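Side-chain contacts in laccase (Botrytis aclada, PDB 3SQR), which probably couples the oxidation of hydroquinone-type phenols to the reduction of dioxygen to water at copper centres, and probably serves in lignin breakdown: residues A189-D194 against T286-D291; D480-N483 against S487-K490; L523-C526 against H531-E534. All blocks are in the same frame, centred on the assembly; numbering follows the deposited sequence.

From the N terminus, the three contacts follow one another in series, none nested in or crossing another. Interaction 1 closes a span of 91 residues, bringing the loop between strands 180-186 and 195-205 onto strand 285-290. Interaction 2 is far more local: with three residues between its segments, it draws together a surface loop between strands 472-478 and 498-499. Interaction 3 has four residues between its segments and joins the end of strand 520-526 to helix 529-533 at the copper centres. Interactions 1 and 3 lie on opposite sides of the centre of the chain, their own centres about 30 Å apart; the centres of interactions 2 and 3 are about 24 Å apart.

Interaction 1: A189-D194 against T286-D291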
ATOM      1  N   ALA A 189       9.829  -8.103 -16.849  1.00 26.45           N
ATOM      2  CA  ALA A 189       8.559  -7.337 -17.076  1.00 26.38           C
ATOM      3  C   ALA A 189       7.866  -7.920 -18.310  1.00 25.44           C
ATOM      4  O   ALA A 189       8.504  -8.572 -19.115  1.00 27.15           O
ATOM      5  CB  ALA A 189       8.874  -5.847 -17.275  1.00 24.37           C
ATOM      6  N   THR A 190       6.589  -7.675 -18.455  1.00 26.37           N
ATOM      7  CA  THR A 190       5.796  -8.338 -19.454  1.00 27.89           C
ATOM      8  C   THR A 190       5.701  -7.520 -20.748  1.00 27.89           C
ATOM      9  O   THR A 190       5.084  -7.962 -21.694  1.00 30.20           O
ATOM     10  CB  THR A 190       4.414  -8.604 -18.999  1.00 25.95           C
ATOM     11  OG1 THR A 190       3.847  -7.389 -18.493  1.00 25.14           O
ATOM     12  CG2 THR A 190       4.340  -9.775 -17.963  1.00 24.16           C
ATOM     13  N   ALA A 191       6.307  -6.346 -20.760  1.00 29.57           N
ATOM     14  CA  ALA A 191       6.476  -5.572 -21.992  1.00 29.42           C
ATOM     15  C   ALA A 191       7.797  -4.879 -21.953  1.00 30.14           C
ATOM     16  O   ALA A 191       8.351  -4.610 -20.889  1.00 30.46           O
ATOM     17  CB  ALA A 191       5.304  -4.548 -22.198  1.00 28.74           C
ATOM     18  N   ASP A 192       8.320  -4.599 -23.134  1.00 29.06           N
ATOM     19  CA  ASP A 192       9.553  -3.892 -23.310  1.00 29.38           C
ATOM     20  C   ASP A 192       9.384  -2.404 -23.108  1.00 28.09           C
ATOM     21  O   ASP A 192       8.281  -1.836 -23.299  1.00 28.65           O
ATOM     22  CB  ASP A 192      10.102  -4.165 -24.724  1.00 29.80           C
ATOM     23  CG  ASP A 192      10.593  -5.599 -24.896  1.00 34.81           C
ATOM     24  OD1 ASP A 192      10.883  -6.307 -23.906  1.00 30.66           O
ATOM     25  OD2 ASP A 192      10.696  -6.018 -26.059  1.00 34.48           O
ATOM     26  N   TYR A 193      10.458  -1.791 -22.626  1.00 29.15           N
ATOM     27  CA  TYR A 193      10.523  -0.396 -22.406  1.00 28.71           C
ATOM     28  C   TYR A 193      11.952   0.019 -22.352  1.00 28.94           C
ATOM     29  O   TYR A 193      12.878  -0.785 -22.114  1.00 29.45           O
ATOM     30  CB  TYR A 193       9.782   0.041 -21.112  1.00 28.31           C
ATOM     31  CG  TYR A 193      10.376  -0.617 -19.887  1.00 27.58           C
ATOM     32  CD1 TYR A 193       9.943  -1.864 -19.489  1.00 28.82           C
ATOM     33  CD2 TYR A 193      11.378  -0.005 -19.192  1.00 26.34           C
ATOM     34  CE1 TYR A 193      10.503  -2.469 -18.381  1.00 29.01           C
ATOM     35  CE2 TYR A 193      11.949  -0.576 -18.057  1.00 27.40           C
ATOM     36  CZ  TYR A 193      11.498  -1.818 -17.672  1.00 26.61           C
ATOM     37  OH  TYR A 193      12.084  -2.433 -16.580  1.00 30.40           O
ATOM     38  N   ASP A 194      12.175   1.311 -22.610  1.00 29.70           N
ATOM     39  CA  ASP A 194      13.496   1.828 -22.673  1.00 29.80           C
ATOM     40  C   ASP A 194      14.016   2.372 -21.406  1.00 29.67           C
ATOM     41  O   ASP A 194      15.196   2.182 -21.091  1.00 30.73           O
ATOM     42  CB  ASP A 194      13.552   2.979 -23.708  1.00 30.73           C
ATOM     43  CG  ASP A 194      13.161   2.506 -25.073  1.00 30.96           C
ATOM     44  OD1 ASP A 194      13.694   1.448 -25.442  1.00 33.05           O
ATOM     45  OD2 ASP A 194      12.250   3.092 -25.675  1.00 32.48           O
ATOM     46  N   THR A 286      -0.014   1.330 -21.185  1.00 26.45           N
ATOM     47  CA  THR A 286       0.029  -0.115 -21.281  1.00 26.73           C
ATOM     48  C   THR A 286       0.343  -0.672 -19.879  1.00 26.23           C
ATOM     49  O   THR A 286       1.441  -0.533 -19.387  1.00 25.25           O
ATOM     50  CB  THR A 286       1.041  -0.584 -22.237  1.00 28.57           C
ATOM     51  OG1 THR A 286       0.671  -0.121 -23.549  1.00 30.69           O
ATOM     52  CG2 THR A 286       1.062  -2.104 -22.279  1.00 25.93           C
ATOM     53  N   VAL A 287      -0.664  -1.263 -19.290  1.00 25.02           N
ATOM     54  CA  VAL A 287      -0.580  -1.748 -17.920  1.00 24.88           C
ATOM     55  C   VAL A 287       0.146  -3.107 -17.931  1.00 25.75           C
ATOM     56  O   VAL A 287      -0.298  -4.057 -18.595  1.00 26.99           O
ATOM     57  CB  VAL A 287      -1.923  -1.850 -17.301  1.00 25.13           C
ATOM     58  CG1 VAL A 287      -1.767  -2.078 -15.701  1.00 21.28           C
ATOM     59  CG2 VAL A 287      -2.821  -0.645 -17.530  1.00 24.36           C
ATOM     60  N   ILE A 288       1.248  -3.190 -17.205  1.00 24.40           N
ATOM     61  CA  ILE A 288       2.082  -4.387 -17.200  1.00 22.90           C
ATOM     62  C   ILE A 288       2.240  -5.100 -15.876  1.00 22.77           C
ATOM     63  O   ILE A 288       2.808  -6.169 -15.838  1.00 23.30           O
ATOM     64  CB  ILE A 288       3.453  -4.155 -17.821  1.00 23.23           C
ATOM     65  CG1 ILE A 288       4.306  -3.098 -17.116  1.00 20.34           C
ATOM     66  CG2 ILE A 288       3.287  -3.706 -19.338  1.00 24.35           C
ATOM     67  CD1 ILE A 288       5.767  -3.362 -17.275  1.00 22.66           C
ATOM     68  N   ALA A 289       1.757  -4.508 -14.780  1.00 21.93           N
ATOM     69  CA  ALA A 289       1.776  -5.206 -13.512  1.00 22.54           C
ATOM     70  C   ALA A 289       0.780  -4.559 -12.654  1.00 22.19           C
ATOM     71  O   ALA A 289       0.487  -3.363 -12.782  1.00 22.18           O
ATOM     72  CB  ALA A 289       3.159  -5.141 -12.835  1.00 22.27           C
ATOM     73  N   ASN A 290       0.239  -5.372 -11.756  1.00 21.94           N
ATOM     74  CA  ASN A 290      -0.525  -4.860 -10.695  1.00 21.75           C
ATOM     75  C   ASN A 290       0.095  -5.287  -9.380  1.00 21.98           C
ATOM     76  O   ASN A 290       0.513  -6.403  -9.231  1.00 22.38           O
ATOM     77  CB  ASN A 290      -2.009  -5.202 -10.820  1.00 21.19           C
ATOM     78  CG  ASN A 290      -2.369  -6.700 -10.809  1.00 22.50           C
ATOM     79  OD1 ASN A 290      -1.630  -7.616 -10.333  1.00 27.33           O
ATOM     80  ND2 ASN A 290      -3.562  -6.947 -11.249  1.00 19.98           N
ATOM     81  N   ASP A 291       0.198  -4.342  -8.464  1.00 21.01           N
ATOM     82  CA  ASP A 291       0.973  -4.584  -7.273  1.00 20.35           C
ATOM     83  C   ASP A 291       2.293  -5.276  -7.617  1.00 20.87           C
ATOM     84  O   ASP A 291       3.023  -4.716  -8.400  1.00 20.03           O
ATOM     85  CB  ASP A 291       0.077  -5.357  -6.291  1.00 21.02           C
ATOM     86  CG  ASP A 291      -1.185  -4.562  -5.920  1.00 22.32           C
ATOM     87  OD1 ASP A 291      -1.321  -3.373  -6.315  1.00 21.47           O
ATOM     88  OD2 ASP A 291      -2.058  -5.140  -5.204  1.00 22.74           O
TER
HETATM   89  O   HOH W   1       5.598  -6.618 -15.896  1.00 24.38           O
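A classic beta bulge in strand 285-290, where Ile288 and Ala289 both face Asp312, presents Ile288 to the loop that carries Ala189, Thr190 and Ala191. The isoleucine divides its branches between the two alanines: CD1, at the end of the longer arm, reaches Ala189 CB at 4.0 Å, while the CG2 methyl rests against Ala191 CB at 3.6 Å. A chi1 of 61° sets CG1 between the main-chain N and C, which turns CD1 to Ala189 and leaves CG2 for Ala191. Thr190 lies alongside and points the opposite way, its OG1 3.3 Å from Ile288 CB.

In the fold, this loop runs from strand 180-186, in one beta sheet, to strand 195-205, in the sheet that also contains Ile288, consistent with the linker between the first two cupredoxin domains of a laccase. Its polar fastening is centred on Thr190. The hydroxyl OG1 lies 3.1 Å from Ile288 O, but it has one proton and Ile295 O on the adjoining strand 293-300 is its stronger partner, so the bond to Ile288 O is not settled. Water 1 makes a second, clearer link: it accepts from Thr190 N at 2.9 Å and donates to Ile288 O at 2.8 Å. Farther along the loop, Tyr193 meets Ala189 CB in plane at its ring edge, CE1 being 3.9 Å away, and the same ring forms a cation-pi contact with Arg46 while its OH bonds Arg264.

Interaction 2: D480-N483 against S487-K490; sequences DVFN and SPAK
The Phe482 ring is met obliquely by Ser487 CB, which sits 3.4 Å from CD1, and by the Pro488 ring, whose CD lies 4.1 Å from CE1. The aromatic side chain lies roughly perpendicular to that of Pro488, while Tyr509 packs edge-to-face with Phe482 and forms a weak hydrogen bond through its OH with Ser487 OG. Placing CG anti to the backbone nitrogen (chi1 -179°) swings the phenyl group inward to Val452 and Glu454 of strand 448-455.

Beside this apolar patch, Asn483 and Ser487 exchange two hydrogen bonds. Asn483 N donates to Ser487 OG at 2.9 Å and 169°. In return Ser487 N donates to Asn483 O at 2.7 Å, with the donor nearly on the line of the C=O bond; this link from residue i+4 back to residue i closes an alpha-turn. Within it, Asn483 OD1 takes the N-H of Asp485, forming an Asx turn. A further turn follows, as Lys490 N bonds Ser487 O.

The serine thus ties the loop to itself through amide and hydroxyl alike, and the nearly straight paired bonds are consistent with a well-defined turn at the surface.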
ATOM      1  N   ASP A 480     -22.869  -6.799  -5.196  1.00 29.46           N
ATOM      2  CA  ASP A 480     -24.120  -7.455  -4.838  1.00 30.31           C
ATOM      3  C   ASP A 480     -23.963  -8.069  -3.494  1.00 30.29           C
ATOM      4  O   ASP A 480     -22.881  -8.029  -2.871  1.00 30.14           O
ATOM      5  CB  ASP A 480     -24.549  -8.470  -5.911  1.00 31.44           C
ATOM      6  CG  ASP A 480     -26.115  -8.590  -6.032  1.00 33.87           C
ATOM      7  OD1 ASP A 480     -26.899  -8.185  -5.120  1.00 30.55           O
ATOM      8  OD2 ASP A 480     -26.548  -9.132  -7.050  1.00 37.88           O
ATOM      9  N   VAL A 481     -25.059  -8.619  -3.005  1.00 29.36           N
ATOM     10  CA  VAL A 481     -25.103  -9.266  -1.717  1.00 29.73           C
ATOM     11  C   VAL A 481     -24.534 -10.675  -1.896  1.00 30.22           C
ATOM     12  O   VAL A 481     -24.947 -11.392  -2.820  1.00 29.84           O
ATOM     13  CB  VAL A 481     -26.541  -9.254  -1.179  1.00 30.09           C
ATOM     14  CG1 VAL A 481     -26.733 -10.189   0.005  1.00 31.53           C
ATOM     15  CG2 VAL A 481     -26.926  -7.762  -0.770  1.00 31.58           C
ATOM     16  N   PHE A 482     -23.643 -11.071  -0.989  1.00 28.25           N
ATOM     17  CA  PHE A 482     -23.059 -12.414  -1.006  1.00 28.87           C
ATOM     18  C   PHE A 482     -24.131 -13.377  -0.545  1.00 29.86           C
ATOM     19  O   PHE A 482     -24.766 -13.173   0.502  1.00 28.99           O
ATOM     20  CB  PHE A 482     -21.946 -12.518  -0.010  1.00 28.37           C
ATOM     21  CG  PHE A 482     -21.277 -13.877   0.024  1.00 25.71           C
ATOM     22  CD1 PHE A 482     -20.624 -14.338  -1.065  1.00 27.90           C
ATOM     23  CD2 PHE A 482     -21.305 -14.644   1.162  1.00 27.50           C
ATOM     24  CE1 PHE A 482     -19.967 -15.563  -0.998  1.00 27.80           C
ATOM     25  CE2 PHE A 482     -20.628 -15.858   1.214  1.00 27.14           C
ATOM     26  CZ  PHE A 482     -20.006 -16.301   0.134  1.00 27.13           C
ATOM     27  N   ASN A 483     -24.281 -14.440  -1.320  1.00 31.68           N
ATOM     28  CA  ASN A 483     -25.195 -15.549  -0.980  1.00 33.87           C
ATOM     29  C   ASN A 483     -24.318 -16.776  -0.813  1.00 33.54           C
ATOM     30  O   ASN A 483     -23.772 -17.262  -1.806  1.00 33.26           O
ATOM     31  CB  ASN A 483     -26.146 -15.752  -2.158  1.00 34.79           C
ATOM     32  CG  ASN A 483     -27.125 -16.883  -1.932  1.00 38.24           C
ATOM     33  OD1 ASN A 483     -26.780 -17.920  -1.386  1.00 42.25           O
ATOM     34  ND2 ASN A 483     -28.363 -16.656  -2.358  1.00 38.19           N
ATOM     35  N   SER A 487     -23.185 -17.761  -4.395  1.00 35.88           N
ATOM     36  CA  SER A 487     -22.081 -16.924  -4.878  1.00 34.90           C
ATOM     37  C   SER A 487     -20.812 -17.723  -5.175  1.00 34.37           C
ATOM     38  O   SER A 487     -20.170 -17.477  -6.190  1.00 32.21           O
ATOM     39  CB  SER A 487     -21.817 -15.794  -3.876  1.00 35.43           C
ATOM     40  OG  SER A 487     -22.940 -14.910  -3.850  1.00 33.31           O
ATOM     41  N   PRO A 488     -20.478 -18.699  -4.305  1.00 32.79           N
ATOM     42  CA  PRO A 488     -19.220 -19.434  -4.561  1.00 34.40           C
ATOM     43  C   PRO A 488     -19.129 -20.122  -5.934  1.00 35.66           C
ATOM     44  O   PRO A 488     -18.056 -20.190  -6.530  1.00 35.73           O
ATOM     45  CB  PRO A 488     -19.141 -20.406  -3.390  1.00 35.00           C
ATOM     46  CG  PRO A 488     -19.804 -19.678  -2.304  1.00 34.39           C
ATOM     47  CD  PRO A 488     -21.005 -19.031  -2.972  1.00 34.07           C
ATOM     48  N   ALA A 489     -20.251 -20.613  -6.457  1.00 37.03           N
ATOM     49  CA  ALA A 489     -20.198 -21.274  -7.728  1.00 37.96           C
ATOM     50  C   ALA A 489     -19.827 -20.341  -8.843  1.00 38.51           C
ATOM     51  O   ALA A 489     -19.438 -20.805  -9.889  1.00 40.07           O
ATOM     52  N   LYS A 490     -19.964 -19.025  -8.628  1.00 37.96           N
ATOM     53  CA  LYS A 490     -19.536 -18.040  -9.591  1.00 38.01           C
ATOM     54  C   LYS A 490     -18.093 -17.501  -9.396  1.00 35.72           C
ATOM     55  O   LYS A 490     -17.620 -16.723 -10.212  1.00 37.72           O
ATOM     56  CB  LYS A 490     -20.518 -16.862  -9.585  1.00 39.63           C
ATOM     57  CG  LYS A 490     -21.873 -17.183 -10.259  1.00 44.11           C
ATOM     58  CD  LYS A 490     -21.895 -16.677 -11.736  1.00 48.91           C
ATOM     59  CE  LYS A 490     -22.969 -17.349 -12.619  1.00 51.56           C
ATOM     60  NZ  LYS A 490     -22.964 -16.717 -13.982  1.00 52.12           N
TER

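Interaction 3: L523-C526 against H531-E534; sequences LLHC and HASE. With CU (copper (II) ion), chain D; CU (copper (II) ion), chain E.
Cys526 and His531 bind the same copper ion (chain D), the cysteine through SG at 2.2 Å and the histidine through ND1 at 2.0 Å. With His463 ND1 as the third protein ligand, they form the ligand set of a type 1 centre, as in related multicopper oxidases, within a cupredoxin-fold domain. The neighbouring His525 belongs to another site: its NE2 holds the chain E copper, probably one of the type 3 pair, at 2.0 Å, alongside His170, His468 and water 2, and since His527 binds a further copper, His525, Cys526 and His527 form the His-Cys-His motif of multicopper oxidases, the established route for electrons from the type 1 copper to the trinuclear cluster. Water 2 lies in plane at the edge of the His525 ring.

The sulfur extends anti to the backbone nitrogen (chi1 -180°) and reaches the metal while passing 3.8 Å from His531 CB; the imidazole of His531 meets it obliquely. The two sites are also linked within the strand, since His525 ND1 donates to Cys526 O at 2.8 Å. That bond is bent (149°), and the donor stands above the carbonyl plane, 68° out of it. It ties the ring of the type 3 ligand to the backbone of the type 1 cysteine.

Farther out, the backbone bond of His525 with His466 joins it to strand 463-467, and that of Cys526 with Leu536 lies just before strand 537-542. From the helix, Ala532 CB packs against the bond between ring and carbonyl, 3.4 Å from Cys526 O and 3.9 Å from His525 ND1, so one methyl touches both of its partners.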
ATOM      1  N   LEU A 523      -2.045  -9.508   9.022  1.00 21.19           N
ATOM      2  CA  LEU A 523      -3.061  -8.480   9.093  1.00 21.33           C
ATOM      3  C   LEU A 523      -3.811  -8.361   7.751  1.00 21.79           C
ATOM      4  O   LEU A 523      -3.212  -8.502   6.673  1.00 22.76           O
ATOM      5  CB  LEU A 523      -2.430  -7.145   9.447  1.00 20.87           C
ATOM      6  CG  LEU A 523      -3.403  -5.989   9.720  1.00 22.36           C
ATOM      7  CD1 LEU A 523      -4.219  -6.306  11.032  1.00 23.72           C
ATOM      8  CD2 LEU A 523      -2.669  -4.682   9.843  1.00 22.88           C
ATOM      9  N   LEU A 524      -5.116  -8.148   7.814  1.00 21.48           N
ATOM     10  CA  LEU A 524      -5.879  -7.787   6.635  1.00 22.31           C
ATOM     11  C   LEU A 524      -6.715  -6.584   7.062  1.00 22.70           C
ATOM     12  O   LEU A 524      -7.301  -6.585   8.120  1.00 23.52           O
ATOM     13  CB  LEU A 524      -6.795  -8.921   6.189  1.00 22.48           C
ATOM     14  CG  LEU A 524      -7.787  -8.528   5.077  1.00 23.93           C
ATOM     15  CD1 LEU A 524      -7.999  -9.700   4.126  1.00 23.97           C
ATOM     16  CD2 LEU A 524      -9.106  -7.993   5.705  1.00 20.55           C
ATOM     17  N   HIS A 525      -6.706  -5.530   6.263  1.00 22.77           N
ATOM     18  CA  HIS A 525      -7.341  -4.322   6.667  1.00 22.13           C
ATOM     19  C   HIS A 525      -7.646  -3.436   5.507  1.00 21.88           C
ATOM     20  O   HIS A 525      -7.053  -3.582   4.440  1.00 22.68           O
ATOM     21  CB  HIS A 525      -6.454  -3.560   7.640  1.00 22.74           C
ATOM     22  CG  HIS A 525      -5.181  -3.086   7.039  1.00 22.79           C
ATOM     23  ND1 HIS A 525      -4.974  -1.777   6.659  1.00 24.43           N
ATOM     24  CD2 HIS A 525      -4.046  -3.756   6.729  1.00 26.13           C
ATOM     25  CE1 HIS A 525      -3.745  -1.654   6.193  1.00 24.34           C
ATOM     26  NE2 HIS A 525      -3.174  -2.847   6.192  1.00 25.57           N
ATOM     27  N   CYS A 526      -8.618  -2.554   5.718  1.00 22.29           N
ATOM     28  CA  CYS A 526      -8.822  -1.432   4.808  1.00 21.15           C
ATOM     29  C   CYS A 526      -7.609  -0.499   4.919  1.00 20.73           C
ATOM     30  O   CYS A 526      -7.139  -0.193   6.039  1.00 21.37           O
ATOM     31  CB  CYS A 526     -10.084  -0.663   5.184  1.00 22.97           C
ATOM     32  SG  CYS A 526     -10.310   0.671   4.073  1.00 23.39           S
ATOM     33  N   HIS A 531      -9.922   4.332   8.333  1.00 23.55           N
ATOM     34  CA  HIS A 531     -10.691   3.095   8.542  1.00 24.19           C
ATOM     35  C   HIS A 531      -9.853   2.067   9.263  1.00 24.17           C
ATOM     36  O   HIS A 531     -10.327   1.423  10.201  1.00 26.23           O
ATOM     37  CB  HIS A 531     -11.210   2.554   7.215  1.00 24.59           C
ATOM     38  CG  HIS A 531     -12.199   3.472   6.557  1.00 24.05           C
ATOM     39  ND1 HIS A 531     -12.828   3.174   5.385  1.00 23.18           N
ATOM     40  CD2 HIS A 531     -12.638   4.710   6.908  1.00 23.53           C
ATOM     41  CE1 HIS A 531     -13.635   4.165   5.051  1.00 24.49           C
ATOM     42  NE2 HIS A 531     -13.552   5.103   5.979  1.00 23.56           N
ATOM     43  N   ALA A 532      -8.586   1.965   8.900  1.00 24.29           N
ATOM     44  CA  ALA A 532      -7.666   1.125   9.647  1.00 23.05           C
ATOM     45  C   ALA A 532      -7.606   1.514  11.097  1.00 23.41           C
ATOM     46  O   ALA A 532      -7.694   0.677  11.994  1.00 22.46           O
ATOM     47  CB  ALA A 532      -6.218   1.158   8.983  1.00 24.14           C
ATOM     48  N   SER A 533      -7.461   2.807  11.343  1.00 23.61           N
ATOM     49  CA  SER A 533      -7.387   3.330  12.711  1.00 23.55           C
ATOM     50  C   SER A 533      -8.702   3.115  13.508  1.00 23.59           C
ATOM     51  O   SER A 533      -8.657   2.895  14.754  1.00 24.83           O
ATOM     52  CB  SER A 533      -7.059   4.788  12.673  1.00 23.27           C
ATOM     53  OG  SER A 533      -5.664   4.920  12.556  1.00 24.17           O
ATOM     54  N   GLU A 534      -9.805   3.093  12.768  1.00 23.83           N
ATOM     55  CA  GLU A 534     -11.158   2.774  13.255  1.00 25.12           C
ATOM     56  C   GLU A 534     -11.449   1.296  13.361  1.00 24.76           C
ATOM     57  O   GLU A 534     -12.586   0.904  13.569  1.00 27.00           O
ATOM     58  CB  GLU A 534     -12.166   3.508  12.375  1.00 25.66           C
ATOM     59  CG  GLU A 534     -12.109   4.993  12.634  1.00 25.60           C
ATOM     60  CD  GLU A 534     -12.569   5.874  11.522  1.00 29.54           C
ATOM     61  OE1 GLU A 534     -13.125   5.378  10.531  1.00 27.71           O
ATOM     62  OE2 GLU A 534     -12.366   7.127  11.644  1.00 29.49           O
TER
HETATM   63 CU    CU D 544     -12.375   1.460   4.408  1.00 25.39          CU
HETATM   64 CU    CU E 545      -1.234  -3.297   6.116  0.80 27.37          CU
HETATM   65  O   HOH W   2      -0.485  -1.702   4.995  1.00 31.17           O